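Local coordinates for protein TlmII (Streptoalloteichus hindustanus, PDB 4HVM) that probably acts as a condensation-domain protein of nonribosomal peptide synthesis in the tallysomycin pathway, with a predicted ability to bind phosphopantetheine, at residues P295-T307 / T321-Y335. Sequence-based numbering, arbitrary orientation.
Sequences PLTDRVVFGVDLT and TQAGFLDAVVHYLPY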
# COMPACT_ATOMS: atom_id res chain seq x y z
N PRO A 295 6.66 6.88 -6.29
CA PRO A 295 5.83 5.72 -6.65
C PRO A 295 6.62 4.63 -7.35
O PRO A 295 6.86 4.71 -8.56
CB PRO A 295 4.79 6.33 -7.60
CG PRO A 295 5.49 7.49 -8.23
CD PRO A 295 6.41 8.03 -7.17
N LEU A 296 7.00 3.60 -6.60
CA LEU A 296 7.73 2.47 -7.16
C LEU A 296 7.16 1.13 -6.68
O LEU A 296 7.85 0.11 -6.67
CB LEU A 296 9.22 2.58 -6.81
CG LEU A 296 9.98 3.69 -7.54
CD1 LEU A 296 11.43 3.73 -7.10
CD2 LEU A 296 9.89 3.50 -9.05
N THR A 297 5.90 1.15 -6.27
CA THR A 297 5.22 -0.05 -5.82
C THR A 297 4.11 -0.41 -6.79
O THR A 297 3.31 0.44 -7.18
CB THR A 297 4.62 0.13 -4.41
OG1 THR A 297 5.66 0.49 -3.49
CG2 THR A 297 3.97 -1.16 -3.94
N ASP A 298 4.07 -1.68 -7.19
CA ASP A 298 3.07 -2.14 -8.14
C ASP A 298 2.42 -3.44 -7.66
O ASP A 298 2.97 -4.13 -6.80
CB ASP A 298 3.71 -2.35 -9.51
CG ASP A 298 2.69 -2.47 -10.63
OD1 ASP A 298 1.57 -1.94 -10.48
OD2 ASP A 298 3.02 -3.10 -11.65
N ARG A 299 1.26 -3.75 -8.22
CA ARG A 299 0.53 -4.96 -7.85
C ARG A 299 0.76 -6.10 -8.84
O ARG A 299 0.77 -5.88 -10.06
CB ARG A 299 -0.96 -4.67 -7.73
CG ARG A 299 -1.34 -3.84 -6.51
CD ARG A 299 -2.80 -3.44 -6.55
NE ARG A 299 -3.06 -2.41 -7.55
CZ ARG A 299 -4.27 -1.91 -7.81
NH1 ARG A 299 -5.33 -2.35 -7.16
NH2 ARG A 299 -4.40 -0.97 -8.74
N VAL A 300 0.96 -7.31 -8.33
CA VAL A 300 1.08 -8.49 -9.18
C VAL A 300 -0.07 -9.46 -8.91
O VAL A 300 -0.52 -9.61 -7.78
CB VAL A 300 2.44 -9.19 -9.01
CG1 VAL A 300 3.57 -8.25 -9.38
CG2 VAL A 300 2.61 -9.70 -7.59
N VAL A 301 -0.54 -10.12 -9.97
CA VAL A 301 -1.61 -11.10 -9.84
C VAL A 301 -1.03 -12.51 -10.01
O VAL A 301 -0.40 -12.81 -11.02
CB VAL A 301 -2.70 -10.87 -10.90
CG1 VAL A 301 -3.78 -11.94 -10.79
CG2 VAL A 301 -3.30 -9.48 -10.75
N PHE A 302 -1.24 -13.35 -9.00
CA PHE A 302 -0.71 -14.72 -9.03
C PHE A 302 -1.75 -15.72 -8.56
O PHE A 302 -2.68 -15.37 -7.84
CB PHE A 302 0.56 -14.83 -8.18
CG PHE A 302 0.33 -14.61 -6.71
CD1 PHE A 302 0.21 -13.33 -6.20
CD2 PHE A 302 0.25 -15.68 -5.84
CE1 PHE A 302 0.00 -13.12 -4.85
CE2 PHE A 302 0.05 -15.48 -4.49
CZ PHE A 302 -0.07 -14.20 -4.00
N GLY A 303 -1.58 -16.98 -8.96
CA GLY A 303 -2.52 -18.02 -8.61
C GLY A 303 -1.93 -19.12 -7.75
O GLY A 303 -0.82 -19.60 -8.01
N VAL A 304 -2.66 -19.51 -6.71
CA VAL A 304 -2.28 -20.63 -5.87
C VAL A 304 -3.01 -21.89 -6.34
O VAL A 304 -4.24 -21.93 -6.34
CB VAL A 304 -2.60 -20.36 -4.39
CG1 VAL A 304 -2.10 -21.49 -3.52
CG2 VAL A 304 -2.00 -19.04 -3.95
N ASP A 305 -2.26 -22.91 -6.74
CA ASP A 305 -2.85 -24.15 -7.20
C ASP A 305 -3.21 -25.05 -6.03
O ASP A 305 -2.33 -25.57 -5.34
CB ASP A 305 -1.89 -24.88 -8.15
CG ASP A 305 -2.53 -26.08 -8.81
OD1 ASP A 305 -3.77 -26.21 -8.76
OD2 ASP A 305 -1.78 -26.90 -9.39
N LEU A 306 -4.51 -25.23 -5.80
CA LEU A 306 -4.99 -25.96 -4.64
C LEU A 306 -5.48 -27.36 -5.00
O LEU A 306 -6.19 -28.00 -4.21
CB LEU A 306 -6.15 -25.19 -4.00
CG LEU A 306 -5.94 -23.69 -3.79
CD1 LEU A 306 -7.29 -22.99 -3.70
CD2 LEU A 306 -5.13 -23.43 -2.53
N THR A 307 -5.09 -27.84 -6.18
CA THR A 307 -5.70 -29.03 -6.79
C THR A 307 -5.72 -30.31 -5.94
O THR A 307 -6.80 -30.83 -5.65
CB THR A 307 -5.07 -29.34 -8.15
OG1 THR A 307 -5.30 -28.25 -9.05
CG2 THR A 307 -5.69 -30.60 -8.74
N THR A 321 1.97 -21.39 -2.99
CA THR A 321 1.82 -19.94 -3.03
C THR A 321 3.06 -19.29 -3.62
O THR A 321 2.97 -18.39 -4.45
CB THR A 321 1.61 -19.37 -1.62
OG1 THR A 321 0.44 -19.96 -1.03
CG2 THR A 321 1.44 -17.86 -1.67
N GLN A 322 4.22 -19.77 -3.19
CA GLN A 322 5.50 -19.23 -3.65
C GLN A 322 5.73 -19.53 -5.13
O GLN A 322 6.33 -18.73 -5.85
CB GLN A 322 6.65 -19.79 -2.81
CG GLN A 322 8.03 -19.25 -3.16
CD GLN A 322 9.09 -19.76 -2.21
OE1 GLN A 322 8.82 -20.02 -1.04
NE2 GLN A 322 10.31 -19.93 -2.72
N ALA A 323 5.26 -20.69 -5.58
CA ALA A 323 5.41 -21.09 -6.97
C ALA A 323 4.58 -20.22 -7.90
O ALA A 323 5.00 -19.90 -9.01
CB ALA A 323 5.03 -22.55 -7.14
N GLY A 324 3.40 -19.83 -7.44
CA GLY A 324 2.53 -18.97 -8.22
C GLY A 324 3.02 -17.54 -8.24
O GLY A 324 2.96 -16.87 -9.27
N PHE A 325 3.50 -17.07 -7.09
CA PHE A 325 3.97 -15.70 -6.95
C PHE A 325 5.22 -15.44 -7.78
O PHE A 325 5.27 -14.48 -8.55
CB PHE A 325 4.23 -15.37 -5.48
CG PHE A 325 4.77 -13.99 -5.25
CD1 PHE A 325 3.93 -12.88 -5.32
CD2 PHE A 325 6.11 -13.79 -4.95
CE1 PHE A 325 4.43 -11.61 -5.10
CE2 PHE A 325 6.61 -12.53 -4.73
CZ PHE A 325 5.77 -11.43 -4.80
N LEU A 326 6.23 -16.28 -7.61
CA LEU A 326 7.48 -16.13 -8.34
C LEU A 326 7.28 -16.27 -9.84
O LEU A 326 7.98 -15.64 -10.64
CB LEU A 326 8.52 -17.14 -7.84
CG LEU A 326 9.02 -16.92 -6.42
CD1 LEU A 326 9.96 -18.04 -6.01
CD2 LEU A 326 9.72 -15.59 -6.32
N ASP A 327 6.32 -17.10 -10.23
CA ASP A 327 5.99 -17.28 -11.64
C ASP A 327 5.47 -15.97 -12.23
O ASP A 327 5.80 -15.60 -13.36
CB ASP A 327 4.96 -18.40 -11.81
CG ASP A 327 4.88 -18.92 -13.23
OD1 ASP A 327 5.87 -18.77 -13.99
OD2 ASP A 327 3.83 -19.49 -13.59
N ALA A 328 4.64 -15.27 -11.45
CA ALA A 328 4.08 -13.99 -11.86
C ALA A 328 5.15 -12.90 -11.85
O ALA A 328 5.15 -12.01 -12.70
CB ALA A 328 2.92 -13.61 -10.96
N VAL A 329 6.06 -12.98 -10.88
CA VAL A 329 7.14 -12.01 -10.77
C VAL A 329 8.14 -12.15 -11.91
O VAL A 329 8.57 -11.15 -12.50
CB VAL A 329 7.86 -12.13 -9.40
CG1 VAL A 329 9.11 -11.28 -9.38
CG2 VAL A 329 6.92 -11.73 -8.28
N VAL A 330 8.51 -13.39 -12.23
CA VAL A 330 9.41 -13.67 -13.35
C VAL A 330 8.85 -13.11 -14.65
O VAL A 330 9.58 -12.52 -15.45
CB VAL A 330 9.67 -15.19 -13.50
CG1 VAL A 330 10.23 -15.51 -14.88
CG2 VAL A 330 10.61 -15.68 -12.42
N HIS A 331 7.55 -13.29 -14.86
CA HIS A 331 6.88 -12.78 -16.05
C HIS A 331 6.11 -11.50 -15.76
O HIS A 331 4.96 -11.34 -16.16
CB HIS A 331 5.93 -13.84 -16.61
CG HIS A 331 6.59 -15.15 -16.90
ND1 HIS A 331 6.68 -16.16 -15.96
CD2 HIS A 331 7.21 -15.62 -18.00
CE1 HIS A 331 7.31 -17.19 -16.48
NE2 HIS A 331 7.65 -16.89 -17.72
N TYR A 332 6.77 -10.57 -15.06
CA TYR A 332 6.14 -9.34 -14.62
C TYR A 332 5.58 -8.50 -15.76
O TYR A 332 6.22 -8.32 -16.80
CB TYR A 332 7.11 -8.50 -13.78
CG TYR A 332 6.61 -7.11 -13.47
CD1 TYR A 332 5.60 -6.90 -12.54
CD2 TYR A 332 7.17 -6.00 -14.10
CE1 TYR A 332 5.14 -5.62 -12.25
CE2 TYR A 332 6.72 -4.72 -13.81
CZ TYR A 332 5.71 -4.54 -12.89
OH TYR A 332 5.25 -3.28 -12.60
N LEU A 333 4.36 -8.01 -15.55
CA LEU A 333 3.73 -7.04 -16.44
C LEU A 333 2.93 -6.11 -15.54
O LEU A 333 2.15 -6.57 -14.71
CB LEU A 333 2.81 -7.74 -17.44
CG LEU A 333 2.13 -6.87 -18.49
CD1 LEU A 333 3.13 -6.39 -19.54
CD2 LEU A 333 0.98 -7.62 -19.15
N PRO A 334 3.14 -4.79 -15.69
CA PRO A 334 2.49 -3.78 -14.84
C PRO A 334 0.99 -4.01 -14.69
O PRO A 334 0.31 -4.33 -15.67
CB PRO A 334 2.77 -2.48 -15.60
CG PRO A 334 4.05 -2.73 -16.31
CD PRO A 334 4.00 -4.18 -16.72
N TYR A 335 0.49 -3.85 -13.47
CA TYR A 335 -0.89 -4.17 -13.14
C TYR A 335 -1.89 -3.45 -14.04
O TYR A 335 -2.91 -4.02 -14.42
CB TYR A 335 -1.19 -3.84 -11.68
CG TYR A 335 -2.58 -4.24 -11.23
CD1 TYR A 335 -2.85 -5.55 -10.87
CD2 TYR A 335 -3.60 -3.31 -11.15
CE1 TYR A 335 -4.11 -5.93 -10.45
CE2 TYR A 335 -4.87 -3.68 -10.74
CZ TYR A 335 -5.12 -4.99 -10.39
OH TYR A 335 -6.38 -5.36 -9.98
O HOH W 1 0.73 -7.47 -12.41
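Packing of a helix along an outermost strand of a mixed six-stranded sheet, with the loop after the helix and the first residue of helix 335-344 reaching back to the strand's start, joins 321-335 to 297-305. Strand 297-305 and helix 321-330 run roughly antiparallel (149°), their axes approaching to 6.5 Å. The edge placement follows from the backbone: Asp298, Val300, Phe302 and Val304 bond to strand 274-282, whereas Val301 O and Gly303 O face the helix. Ten of the 14 touching residues are buried.

The helical end rests on a T-shaped aromatic pair: the edge of Phe325, led by CD1, points at the face of Phe302, the planes standing 86° apart. With CG between its backbone N and carbonyl carbon (chi1 65°), Phe302 holds its ring against the helix, where Phe325 CB also makes a CH-pi contact over that face. Beside them the backbones draw close, as the CA-H...O contact of Gly324 CA with Gly303 O (3.4 Å) attests, and Ala328 CB lies 3.4 Å from Val301 O. Phe325 continues onto Leu243 of helix 241-255.

At the other end, Asp298 OD2 accepts a hydrogen bond from Tyr335 N (3.2 Å) on its syn lone pair; Tyr332 OH also points at OD2, but is modelled so close that its distance is doubtful. A water bridges Arg299 O and Leu333 O. The Tyr335 ring lies over one guanidinium face of Arg299, CE2 3.4 Å from NH2 with the planes tilted by 33°, while Val301 CG2 meets the ring edge; Tyr335 OH is hydrogen-bonded to Trp357 NE1. An alanine in place of Tyr335 is likely to leave that guanidinium face without its aromatic cover, Val301 CG2 without its edge contact and Trp357 NE1 without its acceptor.

The helix end is thus mainly apolar and the other end mixed, with apolar and guanidinium-ring packing alongside Asp298, where the backbone N-H of Tyr335, with the Tyr332 hydroxyl nearby, would probably help to settle negative charge.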